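Side-chain contacts in probable UbiX-like flavin prenyltransferase (Escherichia coli, PDB 1SBZ), which probably prenylates reduced FMN with dimethylallyl phosphate, making the prenyl-FMN cofactor for a phenolic acid decarboxylase, and assembles as a homododecamer: residues 107-110 / 111-115; 133-136 / 137-141. One frame throughout, in Å; residues are numbered along the deposited sequence.

Interaction 1. Residues 107-110 / 111-115; sequences ADVV and LKEGR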
# COMPACT_ATOMS: atom_id res chain seq x y z
N ALA D 107 -22.90 -16.09 -4.33
CA ALA D 107 -22.22 -14.81 -4.61
C ALA D 107 -20.78 -15.02 -5.07
O ALA D 107 -20.33 -14.41 -6.03
CB ALA D 107 -22.25 -13.89 -3.38
N ASP D 108 -20.07 -15.90 -4.37
CA ASP D 108 -18.70 -16.27 -4.73
C ASP D 108 -18.62 -16.85 -6.15
O ASP D 108 -17.73 -16.48 -6.93
CB ASP D 108 -18.15 -17.26 -3.70
CG ASP D 108 -16.64 -17.32 -3.69
OD1 ASP D 108 -15.99 -16.26 -3.47
OD2 ASP D 108 -16.01 -18.38 -3.90
N VAL D 109 -19.57 -17.72 -6.48
CA VAL D 109 -19.71 -18.32 -7.82
C VAL D 109 -20.03 -17.27 -8.89
O VAL D 109 -19.39 -17.23 -9.94
CB VAL D 109 -20.78 -19.45 -7.81
CG1 VAL D 109 -21.26 -19.79 -9.22
CG2 VAL D 109 -20.23 -20.70 -7.13
N VAL D 110 -21.01 -16.41 -8.63
CA VAL D 110 -21.28 -15.30 -9.53
C VAL D 110 -19.99 -14.51 -9.87
O VAL D 110 -19.70 -14.26 -11.04
CB VAL D 110 -22.42 -14.39 -8.98
CG1 VAL D 110 -22.35 -12.99 -9.57
CG2 VAL D 110 -23.79 -15.03 -9.25
N LEU D 111 -19.21 -14.18 -8.85
CA LEU D 111 -17.97 -13.44 -9.06
C LEU D 111 -16.92 -14.22 -9.86
O LEU D 111 -16.28 -13.66 -10.75
CB LEU D 111 -17.40 -12.91 -7.73
CG LEU D 111 -18.21 -11.82 -7.01
CD1 LEU D 111 -17.62 -11.49 -5.64
CD2 LEU D 111 -18.31 -10.55 -7.83
N LYS D 112 -16.75 -15.51 -9.57
CA LYS D 112 -15.75 -16.30 -10.31
C LYS D 112 -16.14 -16.50 -11.77
O LYS D 112 -15.28 -16.64 -12.62
CB LYS D 112 -15.44 -17.64 -9.61
CG LYS D 112 -16.44 -18.75 -9.85
CD LYS D 112 -15.98 -20.04 -9.20
CE LYS D 112 -17.01 -21.16 -9.37
NZ LYS D 112 -16.93 -21.77 -10.72
N GLU D 113 -17.44 -16.50 -12.06
CA GLU D 113 -17.93 -16.70 -13.42
C GLU D 113 -17.98 -15.40 -14.23
O GLU D 113 -18.30 -15.43 -15.41
CB GLU D 113 -19.31 -17.36 -13.44
CG GLU D 113 -19.36 -18.78 -12.88
CD GLU D 113 -18.46 -19.77 -13.60
OE1 GLU D 113 -18.29 -19.66 -14.84
OE2 GLU D 113 -17.93 -20.68 -12.92
N GLY D 114 -17.67 -14.28 -13.58
CA GLY D 114 -17.69 -12.97 -14.24
C GLY D 114 -19.09 -12.41 -14.42
O GLY D 114 -19.31 -11.55 -15.27
N ARG D 115 -20.04 -12.88 -13.61
CA ARG D 115 -21.43 -12.45 -13.72
C ARG D 115 -21.66 -11.25 -12.80
O ARG D 115 -20.84 -10.96 -11.91
CB ARG D 115 -22.39 -13.60 -13.40
CG ARG D 115 -22.15 -14.81 -14.31
CD ARG D 115 -22.98 -16.05 -13.98
NE ARG D 115 -22.59 -17.15 -14.88
CZ ARG D 115 -22.72 -18.44 -14.62
NH1 ARG D 115 -23.24 -18.86 -13.46
NH2 ARG D 115 -22.32 -19.33 -15.52

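Interaction 2. Residues 133-136 / 137-141; sequences NMLA and LSRMG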
# COMPACT_ATOMS: atom_id res chain seq x y z
N ASN D 133 -15.05 -3.06 3.29
CA ASN D 133 -15.65 -4.19 2.59
C ASN D 133 -16.39 -3.75 1.34
O ASN D 133 -16.27 -4.38 0.29
CB ASN D 133 -16.59 -4.98 3.52
CG ASN D 133 -15.85 -5.65 4.70
OD1 ASN D 133 -16.47 -5.99 5.71
ND2 ASN D 133 -14.55 -5.84 4.56
N MSE D 134 -17.15 -2.65 1.44
CA MSE D 134 -17.84 -2.10 0.28
C MSE D 134 -16.89 -1.67 -0.83
O MSE D 134 -17.15 -1.90 -2.01
CB MSE D 134 -18.71 -0.91 0.69
CG MSE D 134 -19.95 -1.36 1.44
SE MSE D 134 -20.95 0.13 2.23
CE MSE D 134 -21.72 0.82 0.76
N LEU D 135 -15.79 -1.03 -0.45
CA LEU D 135 -14.79 -0.58 -1.42
C LEU D 135 -14.10 -1.77 -2.12
O LEU D 135 -13.93 -1.78 -3.33
CB LEU D 135 -13.77 0.36 -0.77
CG LEU D 135 -12.61 0.86 -1.65
CD1 LEU D 135 -13.08 1.65 -2.87
CD2 LEU D 135 -11.62 1.69 -0.82
N ALA D 136 -13.69 -2.76 -1.34
CA ALA D 136 -12.98 -3.91 -1.90
C ALA D 136 -13.80 -4.55 -3.02
O ALA D 136 -13.26 -4.84 -4.09
CB ALA D 136 -12.69 -4.93 -0.80
N LEU D 137 -15.09 -4.75 -2.77
CA LEU D 137 -16.01 -5.37 -3.73
C LEU D 137 -16.35 -4.44 -4.90
O LEU D 137 -16.47 -4.91 -6.03
CB LEU D 137 -17.28 -5.84 -3.01
CG LEU D 137 -17.15 -7.11 -2.15
CD1 LEU D 137 -18.41 -7.31 -1.33
CD2 LEU D 137 -16.85 -8.36 -3.01
N SER D 138 -16.51 -3.15 -4.61
CA SER D 138 -16.67 -2.13 -5.66
C SER D 138 -15.53 -2.18 -6.68
O SER D 138 -15.78 -2.15 -7.89
CB SER D 138 -16.75 -0.72 -5.03
OG SER D 138 -17.18 0.25 -5.97
N ARG D 139 -14.29 -2.27 -6.20
CA ARG D 139 -13.13 -2.31 -7.11
C ARG D 139 -13.18 -3.50 -8.07
O ARG D 139 -12.58 -3.48 -9.15
CB ARG D 139 -11.81 -2.31 -6.33
CG ARG D 139 -11.51 -1.03 -5.56
CD ARG D 139 -10.05 -0.89 -5.13
NE ARG D 139 -9.70 0.53 -4.94
CZ ARG D 139 -9.27 1.04 -3.81
NH1 ARG D 139 -9.09 0.26 -2.75
NH2 ARG D 139 -8.99 2.33 -3.72
N MSE D 140 -13.93 -4.53 -7.68
CA MSE D 140 -14.10 -5.74 -8.47
C MSE D 140 -15.29 -5.67 -9.43
O MSE D 140 -15.60 -6.66 -10.11
CB MSE D 140 -14.29 -6.94 -7.56
CG MSE D 140 -13.07 -7.33 -6.78
SE MSE D 140 -13.50 -8.81 -5.61
CE MSE D 140 -14.15 -10.15 -6.93
N GLY D 141 -15.98 -4.54 -9.46
CA GLY D 141 -17.14 -4.39 -10.33
C GLY D 141 -18.49 -4.68 -9.68
O GLY D 141 -19.52 -4.59 -10.35

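Interaction 1. Residues 107-110 / 111-115
Leu-111 lies in the last turn of helix 102-112, where its N bonds to Ala-107 O at 3.0 Å; a Schellman motif at Gly-114 closes the helix. Leu-111 CG leans on the same oxygen, and its side chain also packs on Leu-117 of strand 116-121. Lys-112 repeats the backbone step, its N on Asp-108 O. Its CG sits between backbone N and carbonyl carbon (chi1 80°), which sets the chain side by side with Val-109; Lys-112 CE reaches Val-109 CG2 at 3.9 Å. A bend at chi4 then brings NZ to Glu-113 OE2 at 2.7 Å, a salt bridge between neighbours, nearly along the C-O axis of the carboxylate. NZ also bonds to Met-124 O of a second subunit, and Glu-113 OE1 forms a salt bridge with Arg-168 NH2 of a third, so the helix end is pinned at a junction of chains. Glu-113 N donates to Val-109 O at 3.0 Å and, weakly, to Val-110 O. Gly-114, at positive phi (77°), turns the backbone out of the helix. Gly-114 N to Leu-111 O and Arg-115 N to Val-110 O are the two bonds back into the last turn that make the motif. The Arg-115 guanidinium, whose NH2 bonds to Gly-74 O, has Glu-113 CB 3.6 Å above one face, toward the rim. At the base of the same side chain, Arg-115 CB rests on Val-110 CG1 at 3.9 Å.

Interaction 2. Residues 133-136 / 137-141
The guanidinium of Arg-139 carries Leu-135 on one face: Leu-135 CD1 stands 4.0 Å above the plane, over its centre, while Leu-135 CD2 comes to 3.5 Å from Arg-139 NH1. The two side chains cross obliquely, one helical turn apart. Leu-135 has CG anti to its backbone N (chi1 177°), which swings the branched end, CG with its two methyls, toward the arginine, and the arginine chain runs extended from CG to NE to meet it. Arg-139 NH2 is committed elsewhere, in a salt bridge to Glu-132 of a neighbouring subunit, whose own Leu-135 packs on this one; the apolar cover and the charge pair thus belong to the same subunit interface. Ser-138 joins that interface through OG, hydrogen-bonded to Thr-128 of the same neighbour, while its CB lies 3.3 Å from Met-134 O. Facing the sheet, Leu-137 packs against Leu-119 of strand 116-121. The backbone bonding is ordinary helical: Arg-139 N to Leu-135 O at 2.9 Å, Ser-138 N to Met-134 O, and Leu-137 N to Asn-133 O at a longer 3.3 Å. Past these, selenomethionine Met-140 sets CG 3.7 Å from Ala-136 O, and at Gly-141, where phi is positive, N bonds back to Ser-138 O. This is a Schellman C-cap, ending the helix of a beta-alpha-beta crossover between strands 116-121 and 143-144.

Interaction 1 comes first along the chain, at the end of helix 102-112, and interaction 2 follows at the end of helix 128-139; strand 116-121 of the parallel sheet lies between them in sequence. Their centres are 14 Å apart, yet they touch: Leu-111 CD1 packs on Met-140 CE at 3.9 Å and lies 4.2 Å from Leu-137 CD2. Both helices end in the same kind of cap, with leucines of each packed on strand 116-121. Each also meets the same second subunit, where Ile-129 packs on Leu-111, Leu-137 and Met-140. The neighbouring helix ends thus combine core packing of the flavoprotein fold with contacts that build the dodecamer.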